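Local coordinates for STAS/SEC14 domain-containing protein (Shewanella loihica PV-4, PDB 2Q3L), which is of unknown function but adopts a SpoIIAA-like STAS fold and may bind small ligands or associate with membranes, at residues Gly12-Gln17 against Tyr21-Ala26; Ala89-Gly94 against Arg119-Trp124; Glu33-Met38 against Leu75-Lys80. All blocks are in the same frame, centred on the assembly; numbering follows the deposited sequence. Where two conformers were deposited one is given.

Contact 1. Residues Gly12-Gln17 against Tyr21-Ala26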
loop_
_atom_site.group_PDB
_atom_site.type_symbol
_atom_site.label_atom_id
_atom_site.label_comp_id
_atom_site.label_asym_id
_atom_site.label_seq_id
_atom_site.Cartn_x
_atom_site.Cartn_y
_atom_site.Cartn_z
ATOM N N GLY A 12 -17.881 -9.504 -7.114
ATOM C CA GLY A 12 -19.146 -10.183 -6.985
ATOM C C GLY A 12 -19.512 -10.882 -8.275
ATOM O O GLY A 12 -18.851 -10.694 -9.274
ATOM N N ILE A 13 -20.564 -11.691 -8.240
ATOM C CA ILE A 13 -21.055 -12.356 -9.414
ATOM C C ILE A 13 -22.390 -11.696 -9.692
ATOM O O ILE A 13 -23.231 -11.643 -8.809
ATOM C CB ILE A 13 -21.066 -13.867 -9.272
ATOM C CG1 ILE A 13 -19.591 -14.318 -9.187
ATOM C CG2 ILE A 13 -21.780 -14.487 -10.489
ATOM C CD1 ILE A 13 -19.400 -15.769 -8.783
ATOM N N GLU A 14 -22.509 -11.095 -10.886
ATOM C CA GLU A 14 -23.693 -10.352 -11.315
ATOM C C GLU A 14 -24.396 -11.067 -12.479
ATOM O O GLU A 14 -23.871 -12.003 -13.083
ATOM C CB GLU A 14 -23.340 -8.879 -11.697
ATOM C CG GLU A 14 -22.925 -7.953 -10.508
ATOM C CD GLU A 14 -22.929 -6.412 -10.790
ATOM O OE1 GLU A 14 -22.656 -5.919 -11.913
ATOM O OE2 GLU A 14 -23.185 -5.666 -9.827
ATOM N N ARG A 15 -25.597 -10.604 -12.776
ATOM C CA ARG A 15 -26.411 -11.143 -13.854
ATOM C C ARG A 15 -26.797 -10.065 -14.849
ATOM O O ARG A 15 -27.057 -8.956 -14.448
ATOM C CB ARG A 15 -27.667 -11.687 -13.219
ATOM C CG ARG A 15 -28.722 -12.149 -14.122
ATOM C CD ARG A 15 -29.798 -12.708 -13.248
ATOM N NE ARG A 15 -30.977 -13.054 -14.017
ATOM C CZ ARG A 15 -31.979 -13.794 -13.544
ATOM N NH1 ARG A 15 -31.947 -14.288 -12.304
ATOM N NH2 ARG A 15 -33.016 -14.064 -14.322
ATOM N N SER A 16 -26.808 -10.429 -16.132
ATOM C CA SER A 16 -27.344 -9.615 -17.215
ATOM C C SER A 16 -28.230 -10.533 -18.059
ATOM O O SER A 16 -27.745 -11.307 -18.894
ATOM C CB SER A 16 -26.251 -8.996 -18.086
ATOM O OG SER A 16 -26.888 -8.237 -19.108
ATOM N N GLN A 17 -29.538 -10.450 -17.852
ATOM C CA GLN A 17 -30.480 -11.299 -18.599
ATOM C C GLN A 17 -30.270 -12.748 -18.180
ATOM O O GLN A 17 -30.393 -13.027 -17.002
ATOM C CB GLN A 17 -30.372 -11.057 -20.114
ATOM C CG GLN A 17 -30.759 -9.617 -20.490
ATOM C CD GLN A 17 -30.634 -9.303 -21.972
ATOM O OE1 GLN A 17 -31.638 -9.302 -22.697
ATOM N NE2 GLN A 17 -29.406 -9.027 -22.431
ATOM N N TYR A 21 -21.877 -12.991 -14.804
ATOM C CA TYR A 21 -20.549 -12.499 -15.110
ATOM C C TYR A 21 -19.893 -12.132 -13.792
ATOM O O TYR A 21 -20.569 -11.865 -12.794
ATOM C CB TYR A 21 -20.556 -11.303 -16.097
ATOM C CG TYR A 21 -21.265 -10.064 -15.609
ATOM C CD1 TYR A 21 -22.646 -9.908 -15.786
ATOM C CD2 TYR A 21 -20.575 -9.049 -14.978
ATOM C CE1 TYR A 21 -23.311 -8.757 -15.330
ATOM C CE2 TYR A 21 -21.220 -7.903 -14.518
ATOM C CZ TYR A 21 -22.579 -7.760 -14.692
ATOM O OH TYR A 21 -23.204 -6.621 -14.220
ATOM N N LEU A 22 -18.568 -12.141 -13.807
ATOM C CA LEU A 22 -17.772 -11.816 -12.654
ATOM C C LEU A 22 -17.534 -10.313 -12.702
ATOM O O LEU A 22 -17.171 -9.777 -13.741
ATOM C CB LEU A 22 -16.482 -12.640 -12.688
ATOM C CG LEU A 22 -15.580 -12.590 -11.480
ATOM C CD1 LEU A 22 -16.316 -12.989 -10.234
ATOM C CD2 LEU A 22 -14.297 -13.457 -11.701
ATOM N N ALA A 23 -17.823 -9.627 -11.594
ATOM C CA ALA A 23 -17.720 -8.173 -11.548
ATOM C C ALA A 23 -16.721 -7.740 -10.527
ATOM O O ALA A 23 -16.688 -8.268 -9.402
ATOM C CB ALA A 23 -19.083 -7.538 -11.223
ATOM N N PHE A 24 -15.911 -6.771 -10.928
ATOM C CA PHE A 24 -14.930 -6.151 -10.058
ATOM C C PHE A 24 -15.125 -4.661 -10.130
ATOM O O PHE A 24 -15.512 -4.106 -11.167
ATOM C CB PHE A 24 -13.503 -6.396 -10.541
ATOM C CG PHE A 24 -13.132 -7.836 -10.672
ATOM C CD1 PHE A 24 -13.471 -8.533 -11.799
ATOM C CD2 PHE A 24 -12.382 -8.465 -9.678
ATOM C CE1 PHE A 24 -13.119 -9.853 -11.928
ATOM C CE2 PHE A 24 -12.009 -9.791 -9.797
ATOM C CZ PHE A 24 -12.382 -10.485 -10.924
ATOM N N LYS A 25 -14.811 -4.005 -9.029
ATOM C CA LYS A 25 -14.808 -2.565 -8.979
ATOM C C LYS A 25 -13.616 -2.204 -8.120
ATOM O O LYS A 25 -13.595 -2.490 -6.919
ATOM C CB LYS A 25 -16.093 -1.951 -8.421
ATOM C CG LYS A 25 -15.994 -0.431 -8.488
ATOM C CD LYS A 25 -17.134 0.305 -7.898
ATOM C CE LYS A 25 -16.919 1.807 -8.214
ATOM N NZ LYS A 25 -17.968 2.616 -7.666
ATOM N N ALA A 26 -12.637 -1.573 -8.760
ATOM C CA ALA A 26 -11.383 -1.192 -8.149
ATOM C C ALA A 26 -11.423 0.308 -7.818
ATOM O O ALA A 26 -11.658 1.150 -8.695
ATOM C CB ALA A 26 -10.275 -1.494 -9.090
#
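Tyr21, with CG wedged between the backbone N and the carbonyl carbon (chi1 62°), turns its ring back under Glu14, whose CG stands anti to the carbonyl carbon (chi1 -69°) before the chain runs on extended. Glu14 CB therefore lies over one ring face in a CH-pi contact, 3.7 Å from the centroid of the Tyr21 ring. In one of its two conformers the carboxylate is turned nearly perpendicular to that ring, 88° between planes, and Glu14 OE1 meets Tyr21 OH, which donates to it; the modelled 2.5 Å between these two atoms is doubtfully short. Lys118 adds a salt bridge to the same OE1. A phenylalanine in place of Tyr21 would probably leave the carboxylate without its hydroxyl mate, held mainly by Lys118 and freer to turn. Gly12-Ala23 and Glu14-Tyr21 are antiparallel hydrogen-bonded pairs. Between them, on the other sheet face, lies the non-hydrogen-bonded pair Ile13-Leu22, where Ile13 CG1 touches Leu22 CD1 at 3.7 Å. Strand 7-16 of this beta hairpin is outermost within the chain; strand 54-66 pairs with the other side of strand 19-30, bonding the Leu22 backbone, Tyr21 packs on Leu125 of helix 118-125, and Ile13 and Leu22 pack on helix 32-45.

Contact 2. Residues Ala89-Gly94 against Arg119-Trp124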
loop_
_atom_site.group_PDB
_atom_site.type_symbol
_atom_site.label_atom_id
_atom_site.label_comp_id
_atom_site.label_asym_id
_atom_site.label_seq_id
_atom_site.Cartn_x
_atom_site.Cartn_y
_atom_site.Cartn_z
ATOM N N ALA A 89 -14.456 -6.890 -20.073
ATOM C CA ALA A 89 -14.910 -5.529 -20.355
ATOM C C ALA A 89 -14.327 -4.587 -19.319
ATOM O O ALA A 89 -14.533 -4.798 -18.156
ATOM C CB ALA A 89 -16.418 -5.455 -20.269
ATOM N N ILE A 90 -13.630 -3.539 -19.759
ATOM C CA ILE A 90 -13.132 -2.531 -18.860
ATOM C C ILE A 90 -14.005 -1.290 -18.934
ATOM O O ILE A 90 -14.214 -0.763 -19.984
ATOM C CB ILE A 90 -11.710 -2.119 -19.219
ATOM C CG1 ILE A 90 -10.796 -3.362 -19.286
ATOM C CG2 ILE A 90 -11.183 -1.110 -18.224
ATOM C CD1 ILE A 90 -10.730 -4.144 -18.039
ATOM N N ILE A 91 -14.486 -0.823 -17.796
ATOM C CA ILE A 91 -15.319 0.362 -17.718
ATOM C C ILE A 91 -14.521 1.473 -17.078
ATOM O O ILE A 91 -14.114 1.364 -15.933
ATOM C CB ILE A 91 -16.596 0.087 -16.926
ATOM C CG1 ILE A 91 -17.392 -0.966 -17.679
ATOM C CG2 ILE A 91 -17.449 1.365 -16.771
ATOM C CD1 ILE A 91 -18.748 -1.203 -17.141
ATOM N N GLY A 92 -14.268 2.531 -17.835
ATOM C CA GLY A 92 -13.529 3.666 -17.303
ATOM C C GLY A 92 -13.859 4.931 -18.063
ATOM O O GLY A 92 -14.927 5.048 -18.646
ATOM N N GLN A 93 -12.953 5.886 -18.047
ATOM C CA GLN A 93 -13.175 7.125 -18.740
ATOM C C GLN A 93 -11.906 7.550 -19.402
ATOM O O GLN A 93 -10.833 7.450 -18.807
ATOM C CB GLN A 93 -13.590 8.211 -17.733
ATOM N N GLY A 94 -12.016 8.040 -20.625
ATOM C CA GLY A 94 -10.868 8.634 -21.314
ATOM C C GLY A 94 -10.060 7.713 -22.203
ATOM O O GLY A 94 -10.059 6.492 -22.036
ATOM N N ARG A 119 -24.039 -0.548 -19.919
ATOM C CA ARG A 119 -24.990 -1.273 -20.784
ATOM C C ARG A 119 -24.349 -1.708 -22.129
ATOM O O ARG A 119 -24.583 -2.809 -22.621
ATOM C CB ARG A 119 -26.277 -0.450 -20.985
ATOM N N ASP A 120 -23.553 -0.837 -22.737
ATOM C CA ASP A 120 -22.769 -1.251 -23.901
ATOM C C ASP A 120 -21.793 -2.382 -23.570
ATOM O O ASP A 120 -21.637 -3.308 -24.352
ATOM C CB ASP A 120 -21.934 -0.103 -24.429
ATOM C CG ASP A 120 -22.705 0.843 -25.312
ATOM O OD1 ASP A 120 -23.649 0.427 -26.010
ATOM O OD2 ASP A 120 -22.310 2.021 -25.351
ATOM N N ALA A 121 -21.100 -2.268 -22.431
ATOM C CA ALA A 121 -20.116 -3.258 -22.039
ATOM C C ALA A 121 -20.798 -4.601 -21.834
ATOM O O ALA A 121 -20.353 -5.632 -22.358
ATOM C CB ALA A 121 -19.422 -2.831 -20.778
ATOM N N LEU A 122 -21.901 -4.593 -21.098
ATOM C CA LEU A 122 -22.627 -5.847 -20.850
ATOM C C LEU A 122 -23.224 -6.456 -22.078
ATOM O O LEU A 122 -23.373 -7.657 -22.116
ATOM C CB LEU A 122 -23.724 -5.684 -19.788
ATOM C CG LEU A 122 -23.134 -5.419 -18.410
ATOM C CD1 LEU A 122 -24.238 -5.259 -17.389
ATOM C CD2 LEU A 122 -22.195 -6.538 -18.009
ATOM N N ASP A 123 -23.600 -5.645 -23.063
ATOM C CA ASP A 123 -24.128 -6.161 -24.294
ATOM C C ASP A 123 -23.041 -6.955 -25.036
ATOM O O ASP A 123 -23.309 -8.030 -25.579
ATOM C CB ASP A 123 -24.625 -4.992 -25.169
ATOM C CG ASP A 123 -25.167 -5.452 -26.509
ATOM O OD1 ASP A 123 -25.553 -6.635 -26.631
ATOM O OD2 ASP A 123 -25.194 -4.640 -27.454
ATOM N N TRP A 124 -21.824 -6.415 -25.062
ATOM C CA TRP A 124 -20.679 -7.058 -25.724
ATOM C C TRP A 124 -20.155 -8.236 -24.897
ATOM O O TRP A 124 -19.785 -9.291 -25.437
ATOM C CB TRP A 124 -19.560 -6.034 -25.963
ATOM C CG TRP A 124 -18.270 -6.620 -26.420
ATOM C CD1 TRP A 124 -17.884 -6.853 -27.702
ATOM C CD2 TRP A 124 -17.165 -7.026 -25.586
ATOM N NE1 TRP A 124 -16.621 -7.400 -27.727
ATOM C CE2 TRP A 124 -16.161 -7.520 -26.436
ATOM C CE3 TRP A 124 -16.932 -7.014 -24.207
ATOM C CZ2 TRP A 124 -14.938 -8.007 -25.942
ATOM C CZ3 TRP A 124 -15.736 -7.467 -23.735
ATOM C CH2 TRP A 124 -14.745 -7.960 -24.595
#
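The C-terminal helix 118-125 of the SpoIIAA-like fold packs here on strand 85-91 of the sheet: Ala89 meets Ala121 and Trp124, and Ile91 meets Ala121. The helix runs almost exactly against the strand direction, with 176° between the two short axes, which come within 8.8 Å of each other. The small side chains are consistent with this close approach: Ala89 and Ala121 both direct their methyl groups at the opposing segment, and Ala89 CB lies 4.0 Å from Ala121 CB. The same helix methyl has a second neighbour two residues along the strand. Ile91 carries CG1 anti to its carbonyl carbon (chi1 -63°) and then extends, which brings Ile91 CD1 to 4.0 Å from Ala121 CB. Ala121 thus bears on two successive strand residues of one sheet face, while Ile90 between them turns to the other face and packs on Ile58 and Ile60.

One helical turn after Ala121, Trp124 holds its CG anti to the backbone N (chi1 170°), bringing the indole beside Ala89, at the start of 89-94. Its six-membered ring comes edge-on: Trp124 CZ3 is 3.9 Å from Ala89 N, with that nitrogen near the ring plane, and 4.1 Å from Ala89 CB. These are van der Waals contacts, and the Ala89 backbone is bonded instead to Ala56 and Ile58 of strand 54-66. Phe115 of strand 111-115 also touches Ala89 and Ala121, widening the apolar seam. The Trp124 side chain lies about 9 Å from the sodium ion bound by Asn105, Thr108 and Gly110, so it is not a ligand of the metal. A helix packed in this way against the parallel part of a mixed sheet belongs to the alpha/beta fold of STAS domains.

Contact 3. Residues Glu33-Met38 against Leu75-Lys80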
loop_
_atom_site.group_PDB
_atom_site.type_symbol
_atom_site.label_atom_id
_atom_site.label_comp_id
_atom_site.label_asym_id
_atom_site.label_seq_id
_atom_site.Cartn_x
_atom_site.Cartn_y
_atom_site.Cartn_z
ATOM N N GLU A 33 -2.853 -5.862 0.593
ATOM C CA GLU A 33 -3.883 -6.309 1.508
ATOM C C GLU A 33 -5.218 -6.377 0.766
ATOM O O GLU A 33 -5.983 -7.275 1.023
ATOM C CB GLU A 33 -3.978 -5.412 2.732
ATOM C CG GLU A 33 -2.729 -5.467 3.659
ATOM C CD GLU A 33 -1.370 -4.934 3.040
ATOM O OE1 GLU A 33 -1.376 -3.987 2.195
ATOM O OE2 GLU A 33 -0.282 -5.460 3.431
ATOM N N ASP A 34 -5.461 -5.476 -0.185
ATOM C CA ASP A 34 -6.697 -5.516 -0.994
ATOM C C ASP A 34 -6.723 -6.755 -1.872
ATOM O O ASP A 34 -7.785 -7.369 -1.984
ATOM C CB ASP A 34 -6.888 -4.240 -1.850
ATOM C CG ASP A 34 -7.023 -2.977 -1.007
ATOM O OD1 ASP A 34 -7.352 -3.091 0.197
ATOM O OD2 ASP A 34 -6.762 -1.885 -1.540
ATOM N N TYR A 35 -5.589 -7.089 -2.524
ATOM C CA TYR A 35 -5.493 -8.304 -3.340
ATOM C C TYR A 35 -5.624 -9.550 -2.479
ATOM O O TYR A 35 -6.213 -10.535 -2.900
ATOM C CB TYR A 35 -4.221 -8.323 -4.211
ATOM C CG TYR A 35 -4.416 -7.504 -5.456
ATOM C CD1 TYR A 35 -4.223 -6.114 -5.444
ATOM C CD2 TYR A 35 -4.908 -8.087 -6.611
ATOM C CE1 TYR A 35 -4.491 -5.311 -6.609
ATOM C CE2 TYR A 35 -5.150 -7.313 -7.779
ATOM C CZ TYR A 35 -4.940 -5.925 -7.753
ATOM O OH TYR A 35 -5.176 -5.182 -8.876
ATOM N N GLU A 36 -5.050 -9.521 -1.292
ATOM C CA GLU A 36 -5.229 -10.597 -0.361
ATOM C C GLU A 36 -6.675 -10.824 0.055
ATOM O O GLU A 36 -7.067 -11.950 0.166
ATOM C CB GLU A 36 -4.404 -10.362 0.916
ATOM C CG GLU A 36 -2.983 -10.700 0.765
ATOM C CD GLU A 36 -2.271 -10.659 2.099
ATOM O OE1 GLU A 36 -2.571 -9.738 2.898
ATOM O OE2 GLU A 36 -1.414 -11.551 2.336
ATOM N N GLN A 37 -7.432 -9.765 0.347
ATOM C CA GLN A 37 -8.841 -9.896 0.713
ATOM C C GLN A 37 -9.698 -10.472 -0.417
ATOM O O GLN A 37 -10.651 -11.211 -0.197
ATOM C CB GLN A 37 -9.467 -8.549 1.052
ATOM C CG GLN A 37 -9.085 -7.924 2.377
ATOM C CD GLN A 37 -9.708 -6.507 2.546
ATOM O OE1 GLN A 37 -10.836 -6.224 2.083
ATOM N NE2 GLN A 37 -8.953 -5.616 3.195
HETATM N N MSE A 38 -9.348 -10.124 -1.629
HETATM C CA MSE A 38 -10.133 -10.509 -2.810
HETATM C C MSE A 38 -9.810 -11.897 -3.387
HETATM O O MSE A 38 -10.616 -12.481 -4.134
HETATM C CB MSE A 38 -9.910 -9.388 -3.867
HETATM C CG MSE A 38 -10.632 -9.557 -5.205
HETATM SE SE MSE A 38 -9.505 -10.564 -6.455
HETATM C CE MSE A 38 -8.537 -9.154 -7.369
ATOM N N LEU A 75 -0.383 -9.130 -11.510
ATOM C CA LEU A 75 0.248 -9.920 -12.562
ATOM C C LEU A 75 0.225 -11.408 -12.233
ATOM O O LEU A 75 0.014 -12.242 -13.115
ATOM C CB LEU A 75 1.667 -9.436 -12.826
ATOM C CG LEU A 75 2.516 -10.162 -13.865
ATOM C CD1 LEU A 75 1.782 -10.197 -15.210
ATOM C CD2 LEU A 75 3.838 -9.442 -13.956
ATOM N N LYS A 76 0.457 -11.724 -10.965
ATOM C CA LYS A 76 0.405 -13.118 -10.457
ATOM C C LYS A 76 -0.978 -13.727 -10.664
ATOM O O LYS A 76 -1.097 -14.868 -11.095
ATOM C CB LYS A 76 0.782 -13.132 -9.004
ATOM C CG LYS A 76 0.473 -14.411 -8.289
ATOM C CD LYS A 76 1.024 -14.382 -6.867
ATOM C CE LYS A 76 0.975 -15.828 -6.242
ATOM N NZ LYS A 76 1.914 -16.188 -5.087
ATOM N N LEU A 77 -2.032 -12.960 -10.370
ATOM C CA LEU A 77 -3.382 -13.417 -10.624
ATOM C C LEU A 77 -3.604 -13.586 -12.128
ATOM O O LEU A 77 -4.189 -14.572 -12.528
ATOM C CB LEU A 77 -4.447 -12.499 -9.983
ATOM C CG LEU A 77 -4.439 -12.539 -8.453
ATOM C CD1 LEU A 77 -5.474 -11.626 -7.877
ATOM C CD2 LEU A 77 -4.619 -13.939 -7.920
ATOM N N GLY A 78 -3.101 -12.692 -12.973
ATOM C CA GLY A 78 -3.254 -12.876 -14.430
ATOM C C GLY A 78 -2.570 -14.126 -14.990
ATOM O O GLY A 78 -3.127 -14.856 -15.841
ATOM N N LEU A 79 -1.363 -14.395 -14.503
ATOM C CA LEU A 79 -0.602 -15.555 -14.922
ATOM C C LEU A 79 -1.286 -16.825 -14.471
ATOM O O LEU A 79 -1.266 -17.857 -15.196
ATOM C CB LEU A 79 0.806 -15.481 -14.363
ATOM C CG LEU A 79 1.717 -14.465 -15.055
ATOM C CD1 LEU A 79 2.914 -14.190 -14.182
ATOM C CD2 LEU A 79 2.142 -14.984 -16.418
ATOM N N LYS A 80 -1.932 -16.739 -13.310
ATOM C CA LYS A 80 -2.605 -17.926 -12.714
ATOM C C LYS A 80 -3.988 -18.201 -13.219
ATOM O O LYS A 80 -4.330 -19.364 -13.382
ATOM C CB LYS A 80 -2.680 -17.802 -11.225
ATOM C CG LYS A 80 -1.230 -17.833 -10.638
ATOM C CD LYS A 80 -1.292 -17.847 -9.134
ATOM C CE LYS A 80 -0.013 -18.325 -8.535
ATOM N NZ LYS A 80 -0.176 -18.357 -7.081
#
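Leu77 reaches from helix 68-81 to Tyr35 and Met38 of helix 32-45. Along 75-80, the turn opens with Leu75 and Lys76, whose carbonyl oxygens receive the amides of Leu79 and Lys80 and so fix the helical turn around Leu77. Leu77 itself points at the other helix. Its CG is anti to the carbonyl carbon (chi1 -68°) and the chain continues extended (chi2 179°), so that one methyl, CD1, does all the touching.

That methyl arrives at the edge of the Tyr35 ring, in its plane, where Leu77 CD1 is 3.8 Å from Tyr35 CD2. The contact is therefore with the rim of the aromatic ring and not with its pi face. From one turn further along the same helix comes Met38, present as selenomethionine. Its chain starts with CG anti to the backbone N and then bends at both following torsions, which lays its end alongside the leucine, the two side chains running beside one another with opposed headings. Met38 CE ends 4.0 Å from Leu77 CD1, so a single methyl is shared by an aromatic edge and a methionine methyl. Thr39 and Leu42 of helix 32-45 also touch Leu77. The CA atoms of Tyr35 and Leu77, at 9.1 Å, are the nearest pair between the two segments.

Around this point Tyr35 also packs on Ala70, Asp73 and Asp74 of helix 68-81, and Met38 on Ile9 and Ile11 of strand 7-16. At the far end of its ring Tyr35 OH hydrogen-bonds O2 of a methylpentanediol molecule, probably from the crystallisation liquor, which may nevertheless mark a pocket. Between the segments the contact is small and wholly apolar: dispersion holds it, its specificity rests on shape, and the polar end of Tyr35 is directed to the diol.

Overall arrangement
Along the chain the contacts come in series: contact 1 first, then contact 3, then contact 2. Contacts 1 and 2 lie on the same sheet, their centres 12 Å apart, and meet where Tyr21 CZ packs 3.6 Å from Leu122 CD2. Contact 3, between helices 32-45 and 68-81, has its centre 17 Å from that of contact 1; strand 19-30 leads directly into helix 32-45, and Phe24 CE2 touches the selenium of Met38. Contacts 2 and 3 sit on opposite sides of the chain's centre, centres 22 Å apart and nearest atoms about 11 Å apart. The hairpin thus bridges two helical layers, one on each sheet face, in a single compact STAS-like domain.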